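Local coordinates for viral structural protein 4 (Bombyx mori cytoplasmic polyhedrosis virus, PDB 6TZ0), which binds GTP and probably assists the viral RNA-dependent RNA polymerase, with which it is complexed, in transcription inside the particle, at residues T259-Y264 against R310-K315; E266-V271 against I299-P304; D5-S10 against Y48-H53. All coordinates share one frame; numbering follows the deposited sequence.

Starting from the N terminus, contact 3 comes first: it closes the loop between residues 5-10, which lead into helix 10-15, and residues 48-53 of helix 41-60. It is complete before the other two begin, in series with both, and its nearest atoms are about 19 Å from contact 2 and 26 Å from contact 1. Contact 1 then opens at 259-264 and closes at 310-315, and contact 2, between 266-271 and 299-304, is nested within that loop. Both belong to one antiparallel sheet, ordered 297-299, 266-271, 255-261, 313-319. Contact 1 pairs its last two strands and contact 2 its first two, while Trp260 and Val267 join the central pair.

Contact 1: T259-Y264 against R310-K315; sequences TWTGIY and RSTIMK
Trp260 and Ile313 form the tight, buried side of this contact. CG1 of Ile313 sits over one face of the indole, 3.8 Å from the centroid of its six-membered ring and displaced toward the rim. Tyr286 meets the same indole edge-to-face, so the tryptophan is hemmed in by more than its neighbouring strand. Polar groups fix the chain next to it. The hydroxyl of Ser311 donates to Thr261 O almost in line with the C=O bond (OG to O 2.7 Å). Thr261 places OG1 between its own N and carbonyl carbon (chi1 63°), where it accepts a straight bond from Thr312 N at 3.1 Å, so a side chain does the work of a backbone acceptor.

The other flank is looser. Met314 CG rests 3.7 Å from Thr261 CG2, and the extended Lys315 chain leaves Thr259 behind after its CB. At the far end, CD1 of Ile263 comes within 3.5 Å of Arg310 NH2, an oblique touch between two exposed side chains near helix 513-518.

Two backbone bonds tie Thr259 to the start of strand 313-319: Thr259 N to Lys315 O at 2.9 Å, and Met314 N to Thr259 O at 2.7 Å. Met314 and Lys315 thus both face Thr259, the classic beta bulge, here in strand 313-319, outermost within this chain in a four-stranded antiparallel sheet.

Contact 2: E266-V271 against I299-P304; sequences EVTMMV and ITDAIP
Met269 and Ile299 form an antiparallel non-hydrogen-bonded pair with their CA atoms 4.5 Å apart, and from there the backbones part, the Val267 and Asp301 CA atoms already being 6.8 Å from each other. Just past the pair, Thr300 N donates to Thr268 O at 3.2 Å. On the hydrophobic side, Ile299 divides its branches between two partners. Its CG2 meets CG1 of Val267 at 3.7 Å, while its CG1 lies 3.9 Å from CE, the methyl end of Met269, whose chain is bent at its last torsion. Leu293 of helix 290-296 also packs on Met269.

The arrangement is the end of strand 297-299, outermost in this chain's antiparallel sheet, where the chain leaves into a loop. Ile299 is the last residue of the strand, whose pairing with 266-271 continues back through the Met270-Val298 backbone bond; past Ile299 side chains take over. Thr268 and Thr300 each carry OG1 between backbone N and carbonyl carbon (chi1 62° and 63°), which turns the two hydroxyls to face one another while the side chains cross at about a right angle. Thr268 OG1 appears to donate to Thr300 OG1, although the modelled separation is too short to be trusted in detail. The methyl of Thr300, CG2, is left to touch Met270 SD at 3.7 Å. Asp301 points its carboxylate back at the strand, and OD2 receives a weak bond from Thr268 N at 3.4 Å. Arg595 of the RNA-dependent RNA polymerase chain packs on Val267 and Asp301 and hydrogen-bonds to Glu266 O.

Contact 3: D5-S10 against Y48-H53; sequences DPLKHS and YASLIH
Asp5 and Ser50 meet because both turn their first torsion to the extended setting: CG of Asp5 lies opposite its backbone N (chi1 -165°), and OG of Ser50 does the same on the helix (chi1 177°). The carboxylate is thereby carried onto helix 41-60, where Ser50 OG donates to Asp5 OD2 (3.2 Å), which accepts through its syn lone pair, on the side of OD1. OD1 itself looks back into its own segment and accepts a weak bond from Leu7 N at 3.4 Å, closing an Asx turn that leads toward helix 10-15. One carboxylate therefore links the N-terminal turn to the helix and, through a weak bond, probably helps to hold the turn, together with a backbone bond from His9 N to Asp5 O.

Apolar contacts flank the polar pair. CD1 of Leu7 reaches the CB of Ser50 at 3.8 Å, and Ile46, one turn earlier on the helix, also touches this leucine. One turn further on, the His53 ring turns one face to the aspartate, with Asp5 CB over its centre, 4.2 Å from the centroid and only 8° from the normal, a CH-pi contact. The ring is held through ND1, which donates to Ala49 O from above the carbonyl plane. That oxygen also takes the regular helical bond from His53 N, and the two donors approach from opposite faces of the plane.

With NE2 weakly bonded to Phe2 O, both ring nitrogens of His53 are directed at carbonyl oxygens, and Asp5 OD2 is 4.4 Å from His53 ND1. Such surroundings would be expected to favour a protonated imidazole, although the charge itself is not observed, and a positive ring would in turn help to keep the buried Asp5 ionised.

Contact 1: T259-Y264 against R310-K315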
ATOM      1  N   THR B 259      51.792   4.932   7.755  1.00 26.89           N
ATOM      2  CA  THR B 259      51.855   3.505   8.045  1.00 26.89           C
ATOM      3  C   THR B 259      52.363   3.314   9.465  1.00 26.89           C
ATOM      4  O   THR B 259      53.364   3.916   9.857  1.00 26.89           O
ATOM      5  CB  THR B 259      52.746   2.752   7.056  1.00 26.89           C
ATOM      6  OG1 THR B 259      54.078   3.260   7.126  1.00 26.89           O
ATOM      7  CG2 THR B 259      52.221   2.901   5.648  1.00 26.89           C
ATOM      8  N   TRP B 260      51.664   2.491  10.228  1.00 26.42           N
ATOM      9  CA  TRP B 260      51.885   2.325  11.653  1.00 26.42           C
ATOM     10  C   TRP B 260      52.414   0.929  11.933  1.00 26.42           C
ATOM     11  O   TRP B 260      52.553   0.101  11.039  1.00 26.42           O
ATOM     12  CB  TRP B 260      50.585   2.550  12.418  1.00 26.42           C
ATOM     13  CG  TRP B 260      50.023   3.915  12.325  1.00 26.42           C
ATOM     14  CD1 TRP B 260      49.147   4.369  11.393  1.00 26.42           C
ATOM     15  CD2 TRP B 260      50.228   4.987  13.240  1.00 26.42           C
ATOM     16  NE1 TRP B 260      48.824   5.673  11.641  1.00 26.42           N
ATOM     17  CE2 TRP B 260      49.474   6.076  12.776  1.00 26.42           C
ATOM     18  CE3 TRP B 260      50.990   5.140  14.397  1.00 26.42           C
ATOM     19  CZ2 TRP B 260      49.458   7.299  13.429  1.00 26.42           C
ATOM     20  CZ3 TRP B 260      50.970   6.350  15.045  1.00 26.42           C
ATOM     21  CH2 TRP B 260      50.216   7.416  14.557  1.00 26.42           C
ATOM     22  N   THR B 261      52.681   0.660  13.202  1.00 27.36           N
ATOM     23  CA  THR B 261      52.982  -0.687  13.662  1.00 27.36           C
ATOM     24  C   THR B 261      51.734  -1.238  14.336  1.00 27.36           C
ATOM     25  O   THR B 261      51.112  -0.554  15.149  1.00 27.36           O
ATOM     26  CB  THR B 261      54.163  -0.696  14.626  1.00 27.36           C
ATOM     27  OG1 THR B 261      53.826   0.045  15.800  1.00 27.36           O
ATOM     28  CG2 THR B 261      55.363  -0.060  13.979  1.00 27.36           C
ATOM     29  N   GLY B 262      51.355  -2.455  13.985  1.00 26.49           N
ATOM     30  CA  GLY B 262      50.143  -3.042  14.503  1.00 26.49           C
ATOM     31  C   GLY B 262      50.406  -4.238  15.393  1.00 26.49           C
ATOM     32  O   GLY B 262      51.518  -4.739  15.505  1.00 26.49           O
ATOM     33  N   ILE B 263      49.336  -4.685  16.044  1.00 27.05           N
ATOM     34  CA  ILE B 263      49.372  -5.961  16.743  1.00 27.05           C
ATOM     35  C   ILE B 263      49.507  -7.100  15.745  1.00 27.05           C
ATOM     36  O   ILE B 263      50.259  -8.055  15.966  1.00 27.05           O
ATOM     37  CB  ILE B 263      48.113  -6.111  17.619  1.00 27.05           C
ATOM     38  CG1 ILE B 263      48.069  -5.013  18.673  1.00 27.05           C
ATOM     39  CG2 ILE B 263      48.058  -7.459  18.294  1.00 27.05           C
ATOM     40  CD1 ILE B 263      49.231  -5.046  19.611  1.00 27.05           C
ATOM     41  N   TYR B 264      48.810  -7.005  14.619  1.00 26.89           N
ATOM     42  CA  TYR B 264      48.741  -8.098  13.668  1.00 26.89           C
ATOM     43  C   TYR B 264      49.579  -7.856  12.424  1.00 26.89           C
ATOM     44  O   TYR B 264      49.568  -8.692  11.519  1.00 26.89           O
ATOM     45  CB  TYR B 264      47.287  -8.342  13.254  1.00 26.89           C
ATOM     46  CG  TYR B 264      46.341  -8.482  14.417  1.00 26.89           C
ATOM     47  CD1 TYR B 264      46.389  -9.585  15.250  1.00 26.89           C
ATOM     48  CD2 TYR B 264      45.369  -7.525  14.657  1.00 26.89           C
ATOM     49  CE1 TYR B 264      45.520  -9.713  16.311  1.00 26.89           C
ATOM     50  CE2 TYR B 264      44.491  -7.647  15.709  1.00 26.89           C
ATOM     51  CZ  TYR B 264      44.575  -8.742  16.533  1.00 26.89           C
ATOM     52  OH  TYR B 264      43.701  -8.875  17.583  1.00 26.89           O
ATOM     53  N   ARG B 310      50.322   1.528  21.570  1.00 35.20           N
ATOM     54  CA  ARG B 310      51.741   1.247  21.447  1.00 35.20           C
ATOM     55  C   ARG B 310      52.235   1.370  20.014  1.00 35.20           C
ATOM     56  O   ARG B 310      53.371   0.986  19.727  1.00 35.20           O
ATOM     57  CB  ARG B 310      52.033  -0.153  21.978  1.00 35.20           C
ATOM     58  CG  ARG B 310      51.731  -0.305  23.449  1.00 35.20           C
ATOM     59  CD  ARG B 310      52.154  -1.666  23.957  1.00 35.20           C
ATOM     60  NE  ARG B 310      51.444  -2.744  23.274  1.00 35.20           N
ATOM     61  CZ  ARG B 310      50.251  -3.205  23.635  1.00 35.20           C
ATOM     62  NH1 ARG B 310      49.617  -2.679  24.673  1.00 35.20           N
ATOM     63  NH2 ARG B 310      49.689  -4.191  22.954  1.00 35.20           N
ATOM     64  N   SER B 311      51.412   1.895  19.114  1.00 30.28           N
ATOM     65  CA  SER B 311      51.784   2.008  17.714  1.00 30.28           C
ATOM     66  C   SER B 311      52.687   3.208  17.489  1.00 30.28           C
ATOM     67  O   SER B 311      52.481   4.277  18.066  1.00 30.28           O
ATOM     68  CB  SER B 311      50.538   2.140  16.850  1.00 30.28           C
ATOM     69  OG  SER B 311      49.748   0.973  16.939  1.00 30.28           O
ATOM     70  N   THR B 312      53.697   3.024  16.646  1.00 29.47           N
ATOM     71  CA  THR B 312      54.592   4.088  16.222  1.00 29.47           C
ATOM     72  C   THR B 312      54.520   4.226  14.709  1.00 29.47           C
ATOM     73  O   THR B 312      54.003   3.354  14.012  1.00 29.47           O
ATOM     74  CB  THR B 312      56.034   3.818  16.663  1.00 29.47           C
ATOM     75  OG1 THR B 312      56.508   2.626  16.031  1.00 29.47           O
ATOM     76  CG2 THR B 312      56.108   3.643  18.165  1.00 29.47           C
ATOM     77  N   ILE B 313      55.046   5.330  14.199  1.00 29.74           N
ATOM     78  CA  ILE B 313      54.953   5.643  12.780  1.00 29.74           C
ATOM     79  C   ILE B 313      56.132   5.024  12.045  1.00 29.74           C
ATOM     80  O   ILE B 313      57.289   5.238  12.417  1.00 29.74           O
ATOM     81  CB  ILE B 313      54.898   7.160  12.553  1.00 29.74           C
ATOM     82  CG1 ILE B 313      53.600   7.731  13.108  1.00 29.74           C
ATOM     83  CG2 ILE B 313      54.978   7.472  11.098  1.00 29.74           C
ATOM     84  CD1 ILE B 313      53.541   9.222  13.124  1.00 29.74           C
ATOM     85  N   MET B 314      55.838   4.261  10.993  1.00 28.52           N
ATOM     86  CA  MET B 314      56.871   3.733  10.115  1.00 28.52           C
ATOM     87  C   MET B 314      57.178   4.660   8.950  1.00 28.52           C
ATOM     88  O   MET B 314      58.335   4.734   8.527  1.00 28.52           O
ATOM     89  CB  MET B 314      56.454   2.371   9.565  1.00 28.52           C
ATOM     90  CG  MET B 314      56.253   1.303  10.611  1.00 28.52           C
ATOM     91  SD  MET B 314      55.601  -0.225   9.919  1.00 28.52           S
ATOM     92  CE  MET B 314      57.031  -0.844   9.044  1.00 28.52           C
ATOM     93  N   LYS B 315      56.178   5.373   8.428  1.00 28.23           N
ATOM     94  CA  LYS B 315      56.335   6.187   7.229  1.00 28.23           C
ATOM     95  C   LYS B 315      55.162   7.155   7.114  1.00 28.23           C
ATOM     96  O   LYS B 315      54.020   6.770   7.364  1.00 28.23           O
ATOM     97  CB  LYS B 315      56.405   5.297   5.983  1.00 28.23           C
ATOM     98  CG  LYS B 315      56.722   6.022   4.706  1.00 28.23           C
ATOM     99  CD  LYS B 315      56.837   5.049   3.556  1.00 28.23           C
ATOM    100  CE  LYS B 315      57.142   5.768   2.262  1.00 28.23           C
ATOM    101  NZ  LYS B 315      57.243   4.820   1.124  1.00 28.23           N
TER

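Contact 2: E266-V271 against I299-P304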
ATOM      1  N   GLU B 266      50.986  -4.258   9.949  1.00 28.51           N
ATOM      2  CA  GLU B 266      51.099  -2.814   9.839  1.00 28.51           C
ATOM      3  C   GLU B 266      49.789  -2.242   9.315  1.00 28.51           C
ATOM      4  O   GLU B 266      49.045  -2.906   8.591  1.00 28.51           O
ATOM      5  CB  GLU B 266      52.262  -2.390   8.937  1.00 28.51           C
ATOM      6  CG  GLU B 266      52.071  -2.648   7.468  1.00 28.51           C
ATOM      7  CD  GLU B 266      53.258  -2.194   6.654  1.00 28.51           C
ATOM      8  OE1 GLU B 266      54.257  -1.761   7.260  1.00 28.51           O
ATOM      9  OE2 GLU B 266      53.188  -2.245   5.409  1.00 28.51           O
ATOM     10  N   VAL B 267      49.508  -1.001   9.704  1.00 26.20           N
ATOM     11  CA  VAL B 267      48.210  -0.371   9.496  1.00 26.20           C
ATOM     12  C   VAL B 267      48.416   0.924   8.723  1.00 26.20           C
ATOM     13  O   VAL B 267      49.266   1.736   9.098  1.00 26.20           O
ATOM     14  CB  VAL B 267      47.502  -0.101  10.839  1.00 26.20           C
ATOM     15  CG1 VAL B 267      46.170   0.577  10.624  1.00 26.20           C
ATOM     16  CG2 VAL B 267      47.318  -1.385  11.621  1.00 26.20           C
ATOM     17  N   THR B 268      47.636   1.127   7.662  1.00 26.33           N
ATOM     18  CA  THR B 268      47.694   2.358   6.880  1.00 26.33           C
ATOM     19  C   THR B 268      46.512   3.270   7.192  1.00 26.33           C
ATOM     20  O   THR B 268      45.365   2.822   7.250  1.00 26.33           O
ATOM     21  CB  THR B 268      47.723   2.063   5.382  1.00 26.33           C
ATOM     22  OG1 THR B 268      46.517   1.395   5.007  1.00 26.33           O
ATOM     23  CG2 THR B 268      48.899   1.178   5.039  1.00 26.33           C
ATOM     24  N   MET B 269      46.802   4.560   7.364  1.00 26.20           N
ATOM     25  CA  MET B 269      45.816   5.552   7.776  1.00 26.20           C
ATOM     26  C   MET B 269      45.865   6.765   6.859  1.00 26.20           C
ATOM     27  O   MET B 269      46.916   7.390   6.713  1.00 26.20           O
ATOM     28  CB  MET B 269      46.072   6.002   9.216  1.00 26.20           C
ATOM     29  CG  MET B 269      45.054   6.984   9.753  1.00 26.20           C
ATOM     30  SD  MET B 269      45.496   7.567  11.392  1.00 26.20           S
ATOM     31  CE  MET B 269      45.128   6.126  12.372  1.00 26.20           C
ATOM     32  N   MET B 270      44.724   7.113   6.270  1.00 30.17           N
ATOM     33  CA  MET B 270      44.585   8.322   5.467  1.00 30.17           C
ATOM     34  C   MET B 270      44.078   9.452   6.351  1.00 30.17           C
ATOM     35  O   MET B 270      43.104   9.277   7.088  1.00 30.17           O
ATOM     36  CB  MET B 270      43.629   8.096   4.298  1.00 30.17           C
ATOM     37  CG  MET B 270      44.128   7.096   3.289  1.00 30.17           C
ATOM     38  SD  MET B 270      42.921   6.725   2.009  1.00 30.17           S
ATOM     39  CE  MET B 270      42.992   8.217   1.046  1.00 30.17           C
ATOM     40  N   VAL B 271      44.744  10.604   6.286  1.00 27.93           N
ATOM     41  CA  VAL B 271      44.458  11.747   7.147  1.00 27.93           C
ATOM     42  C   VAL B 271      44.242  12.974   6.270  1.00 27.93           C
ATOM     43  O   VAL B 271      44.987  13.198   5.311  1.00 27.93           O
ATOM     44  CB  VAL B 271      45.602  11.985   8.164  1.00 27.93           C
ATOM     45  CG1 VAL B 271      45.356  13.204   9.024  1.00 27.93           C
ATOM     46  CG2 VAL B 271      45.778  10.795   9.062  1.00 27.93           C
ATOM     47  N   ILE B 299      41.144   4.552   8.951  1.00 26.01           N
ATOM     48  CA  ILE B 299      41.978   3.376   8.728  1.00 26.01           C
ATOM     49  C   ILE B 299      41.446   2.590   7.538  1.00 26.01           C
ATOM     50  O   ILE B 299      40.256   2.268   7.469  1.00 26.01           O
ATOM     51  CB  ILE B 299      42.045   2.515   9.997  1.00 26.01           C
ATOM     52  CG1 ILE B 299      42.912   3.216  11.034  1.00 26.01           C
ATOM     53  CG2 ILE B 299      42.577   1.130   9.708  1.00 26.01           C
ATOM     54  CD1 ILE B 299      42.850   2.604  12.386  1.00 26.01           C
ATOM     55  N   THR B 300      42.332   2.277   6.593  1.00 25.84           N
ATOM     56  CA  THR B 300      41.961   1.646   5.336  1.00 25.84           C
ATOM     57  C   THR B 300      42.110   0.129   5.365  1.00 25.84           C
ATOM     58  O   THR B 300      42.276  -0.487   4.310  1.00 25.84           O
ATOM     59  CB  THR B 300      42.796   2.228   4.201  1.00 25.84           C
ATOM     60  OG1 THR B 300      44.175   1.928   4.429  1.00 25.84           O
ATOM     61  CG2 THR B 300      42.639   3.728   4.152  1.00 25.84           C
ATOM     62  N   ASP B 301      42.052  -0.485   6.537  1.00 27.31           N
ATOM     63  CA  ASP B 301      42.231  -1.921   6.678  1.00 27.31           C
ATOM     64  C   ASP B 301      40.944  -2.574   7.155  1.00 27.31           C
ATOM     65  O   ASP B 301      39.984  -1.907   7.543  1.00 27.31           O
ATOM     66  CB  ASP B 301      43.364  -2.233   7.654  1.00 27.31           C
ATOM     67  CG  ASP B 301      44.717  -1.879   7.099  1.00 27.31           C
ATOM     68  OD1 ASP B 301      44.885  -1.904   5.864  1.00 27.31           O
ATOM     69  OD2 ASP B 301      45.618  -1.583   7.902  1.00 27.31           O
ATOM     70  N   ALA B 302      40.944  -3.902   7.129  1.00 26.79           N
ATOM     71  CA  ALA B 302      39.795  -4.655   7.595  1.00 26.79           C
ATOM     72  C   ALA B 302      39.702  -4.602   9.112  1.00 26.79           C
ATOM     73  O   ALA B 302      40.697  -4.414   9.811  1.00 26.79           O
ATOM     74  CB  ALA B 302      39.880  -6.108   7.137  1.00 26.79           C
ATOM     75  N   ILE B 303      38.490  -4.771   9.622  1.00 27.05           N
ATOM     76  CA  ILE B 303      38.293  -4.842  11.063  1.00 27.05           C
ATOM     77  C   ILE B 303      38.364  -6.306  11.487  1.00 27.05           C
ATOM     78  O   ILE B 303      37.782  -7.177  10.825  1.00 27.05           O
ATOM     79  CB  ILE B 303      36.984  -4.150  11.487  1.00 27.05           C
ATOM     80  CG1 ILE B 303      35.790  -4.671  10.695  1.00 27.05           C
ATOM     81  CG2 ILE B 303      37.085  -2.659  11.290  1.00 27.05           C
ATOM     82  CD1 ILE B 303      34.466  -4.166  11.204  1.00 27.05           C
ATOM     83  N   PRO B 304      39.106  -6.640  12.552  1.00 28.18           N
ATOM     84  CA  PRO B 304      39.917  -5.758  13.397  1.00 28.18           C
ATOM     85  C   PRO B 304      41.289  -5.417  12.819  1.00 28.18           C
ATOM     86  O   PRO B 304      42.030  -6.292  12.395  1.00 28.18           O
ATOM     87  CB  PRO B 304      40.069  -6.568  14.684  1.00 28.18           C
ATOM     88  CG  PRO B 304      39.985  -7.967  14.256  1.00 28.18           C
ATOM     89  CD  PRO B 304      39.035  -8.005  13.098  1.00 28.18           C
TER

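Contact 3: D5-S10 against Y48-H53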
ATOM      1  N   ASP B   5      35.611  15.798 -19.601  1.00 30.92           N
ATOM      2  CA  ASP B   5      36.538  16.299 -20.607  1.00 30.92           C
ATOM      3  C   ASP B   5      37.788  16.865 -19.943  1.00 30.92           C
ATOM      4  O   ASP B   5      37.676  17.793 -19.137  1.00 30.92           O
ATOM      5  CB  ASP B   5      35.825  17.370 -21.422  1.00 30.92           C
ATOM      6  CG  ASP B   5      36.531  17.705 -22.712  1.00 30.92           C
ATOM      7  OD1 ASP B   5      37.590  17.117 -23.004  1.00 30.92           O
ATOM      8  OD2 ASP B   5      36.016  18.566 -23.448  1.00 30.92           O
ATOM      9  N   PRO B   6      38.985  16.341 -20.233  1.00 29.50           N
ATOM     10  CA  PRO B   6      40.190  16.893 -19.601  1.00 29.50           C
ATOM     11  C   PRO B   6      40.594  18.247 -20.140  1.00 29.50           C
ATOM     12  O   PRO B   6      41.288  18.986 -19.436  1.00 29.50           O
ATOM     13  CB  PRO B   6      41.264  15.840 -19.906  1.00 29.50           C
ATOM     14  CG  PRO B   6      40.522  14.618 -20.238  1.00 29.50           C
ATOM     15  CD  PRO B   6      39.286  15.087 -20.936  1.00 29.50           C
ATOM     16  N   LEU B   7      40.196  18.593 -21.363  1.00 30.45           N
ATOM     17  CA  LEU B   7      40.558  19.889 -21.916  1.00 30.45           C
ATOM     18  C   LEU B   7      39.733  21.009 -21.306  1.00 30.45           C
ATOM     19  O   LEU B   7      40.177  22.159 -21.284  1.00 30.45           O
ATOM     20  CB  LEU B   7      40.393  19.882 -23.432  1.00 30.45           C
ATOM     21  CG  LEU B   7      41.289  18.927 -24.217  1.00 30.45           C
ATOM     22  CD1 LEU B   7      40.931  18.999 -25.678  1.00 30.45           C
ATOM     23  CD2 LEU B   7      42.746  19.247 -24.009  1.00 30.45           C
ATOM     24  N   LYS B   8      38.543  20.693 -20.802  1.00 31.24           N
ATOM     25  CA  LYS B   8      37.711  21.670 -20.115  1.00 31.24           C
ATOM     26  C   LYS B   8      37.940  21.639 -18.610  1.00 31.24           C
ATOM     27  O   LYS B   8      38.197  22.676 -17.995  1.00 31.24           O
ATOM     28  CB  LYS B   8      36.232  21.421 -20.427  1.00 31.24           C
ATOM     29  CG  LYS B   8      35.639  22.263 -21.557  1.00 31.24           C
ATOM     30  CD  LYS B   8      36.313  21.999 -22.892  1.00 31.24           C
ATOM     31  CE  LYS B   8      35.786  22.906 -23.988  1.00 31.24           C
ATOM     32  NZ  LYS B   8      34.345  22.669 -24.254  1.00 31.24           N
ATOM     33  N   HIS B   9      37.830  20.465 -18.002  1.00 30.97           N
ATOM     34  CA  HIS B   9      37.982  20.326 -16.557  1.00 30.97           C
ATOM     35  C   HIS B   9      39.372  19.801 -16.207  1.00 30.97           C
ATOM     36  O   HIS B   9      39.528  18.740 -15.619  1.00 30.97           O
ATOM     37  CB  HIS B   9      36.894  19.415 -16.009  1.00 30.97           C
ATOM     38  CG  HIS B   9      35.513  19.892 -16.316  1.00 30.97           C
ATOM     39  ND1 HIS B   9      34.843  19.532 -17.463  1.00 30.97           N
ATOM     40  CD2 HIS B   9      34.689  20.725 -15.642  1.00 30.97           C
ATOM     41  CE1 HIS B   9      33.657  20.111 -17.474  1.00 30.97           C
ATOM     42  NE2 HIS B   9      33.539  20.841 -16.380  1.00 30.97           N
ATOM     43  N   SER B  10      40.388  20.583 -16.567  1.00 31.78           N
ATOM     44  CA  SER B  10      41.765  20.164 -16.342  1.00 31.78           C
ATOM     45  C   SER B  10      42.147  20.172 -14.874  1.00 31.78           C
ATOM     46  O   SER B  10      42.976  19.361 -14.463  1.00 31.78           O
ATOM     47  CB  SER B  10      42.721  21.061 -17.121  1.00 31.78           C
ATOM     48  OG  SER B  10      42.708  22.376 -16.600  1.00 31.78           O
ATOM     49  N   TYR B  48      39.187  15.295 -30.564  1.00 32.17           N
ATOM     50  CA  TYR B  48      37.989  14.658 -31.103  1.00 32.17           C
ATOM     51  C   TYR B  48      36.983  14.363 -30.002  1.00 32.17           C
ATOM     52  O   TYR B  48      35.778  14.591 -30.168  1.00 32.17           O
ATOM     53  CB  TYR B  48      38.363  13.367 -31.825  1.00 32.17           C
ATOM     54  CG  TYR B  48      39.188  13.543 -33.079  1.00 32.17           C
ATOM     55  CD1 TYR B  48      39.288  14.775 -33.711  1.00 32.17           C
ATOM     56  CD2 TYR B  48      39.872  12.471 -33.626  1.00 32.17           C
ATOM     57  CE1 TYR B  48      40.040  14.932 -34.848  1.00 32.17           C
ATOM     58  CE2 TYR B  48      40.631  12.620 -34.764  1.00 32.17           C
ATOM     59  CZ  TYR B  48      40.706  13.851 -35.371  1.00 32.17           C
ATOM     60  OH  TYR B  48      41.460  14.006 -36.506  1.00 32.17           O
ATOM     61  N   ALA B  49      37.471  13.879 -28.858  1.00 29.63           N
ATOM     62  CA  ALA B  49      36.595  13.626 -27.722  1.00 29.63           C
ATOM     63  C   ALA B  49      36.005  14.913 -27.157  1.00 29.63           C
ATOM     64  O   ALA B  49      34.850  14.914 -26.709  1.00 29.63           O
ATOM     65  CB  ALA B  49      37.352  12.870 -26.635  1.00 29.63           C
ATOM     66  N   SER B  50      36.767  16.011 -27.181  1.00 29.33           N
ATOM     67  CA  SER B  50      36.224  17.297 -26.746  1.00 29.33           C
ATOM     68  C   SER B  50      35.093  17.767 -27.658  1.00 29.33           C
ATOM     69  O   SER B  50      34.062  18.269 -27.180  1.00 29.33           O
ATOM     70  CB  SER B  50      37.336  18.338 -26.698  1.00 29.33           C
ATOM     71  OG  SER B  50      36.828  19.607 -26.346  1.00 29.33           O
ATOM     72  N   LEU B  51      35.264  17.590 -28.973  1.00 28.24           N
ATOM     73  CA  LEU B  51      34.210  17.945 -29.924  1.00 28.24           C
ATOM     74  C   LEU B  51      32.963  17.085 -29.732  1.00 28.24           C
ATOM     75  O   LEU B  51      31.832  17.581 -29.851  1.00 28.24           O
ATOM     76  CB  LEU B  51      34.730  17.812 -31.352  1.00 28.24           C
ATOM     77  CG  LEU B  51      35.824  18.781 -31.798  1.00 28.24           C
ATOM     78  CD1 LEU B  51      36.330  18.414 -33.173  1.00 28.24           C
ATOM     79  CD2 LEU B  51      35.304  20.196 -31.795  1.00 28.24           C
ATOM     80  N   ILE B  52      33.150  15.801 -29.415  1.00 28.95           N
ATOM     81  CA  ILE B  52      32.009  14.924 -29.163  1.00 28.95           C
ATOM     82  C   ILE B  52      31.271  15.339 -27.890  1.00 28.95           C
ATOM     83  O   ILE B  52      30.035  15.327 -27.856  1.00 28.95           O
ATOM     84  CB  ILE B  52      32.466  13.452 -29.120  1.00 28.95           C
ATOM     85  CG1 ILE B  52      32.914  12.995 -30.503  1.00 28.95           C
ATOM     86  CG2 ILE B  52      31.364  12.526 -28.677  1.00 28.95           C
ATOM     87  CD1 ILE B  52      33.562  11.639 -30.496  1.00 28.95           C
ATOM     88  N   HIS B  53      32.007  15.741 -26.842  1.00 28.90           N
ATOM     89  CA  HIS B  53      31.364  16.237 -25.620  1.00 28.90           C
ATOM     90  C   HIS B  53      30.532  17.486 -25.875  1.00 28.90           C
ATOM     91  O   HIS B  53      29.407  17.603 -25.366  1.00 28.90           O
ATOM     92  CB  HIS B  53      32.397  16.550 -24.542  1.00 28.90           C
ATOM     93  CG  HIS B  53      32.939  15.350 -23.838  1.00 28.90           C
ATOM     94  ND1 HIS B  53      34.076  14.695 -24.249  1.00 28.90           N
ATOM     95  CD2 HIS B  53      32.516  14.708 -22.725  1.00 28.90           C
ATOM     96  CE1 HIS B  53      34.325  13.694 -23.427  1.00 28.90           C
ATOM     97  NE2 HIS B  53      33.386  13.674 -22.499  1.00 28.90           N
TER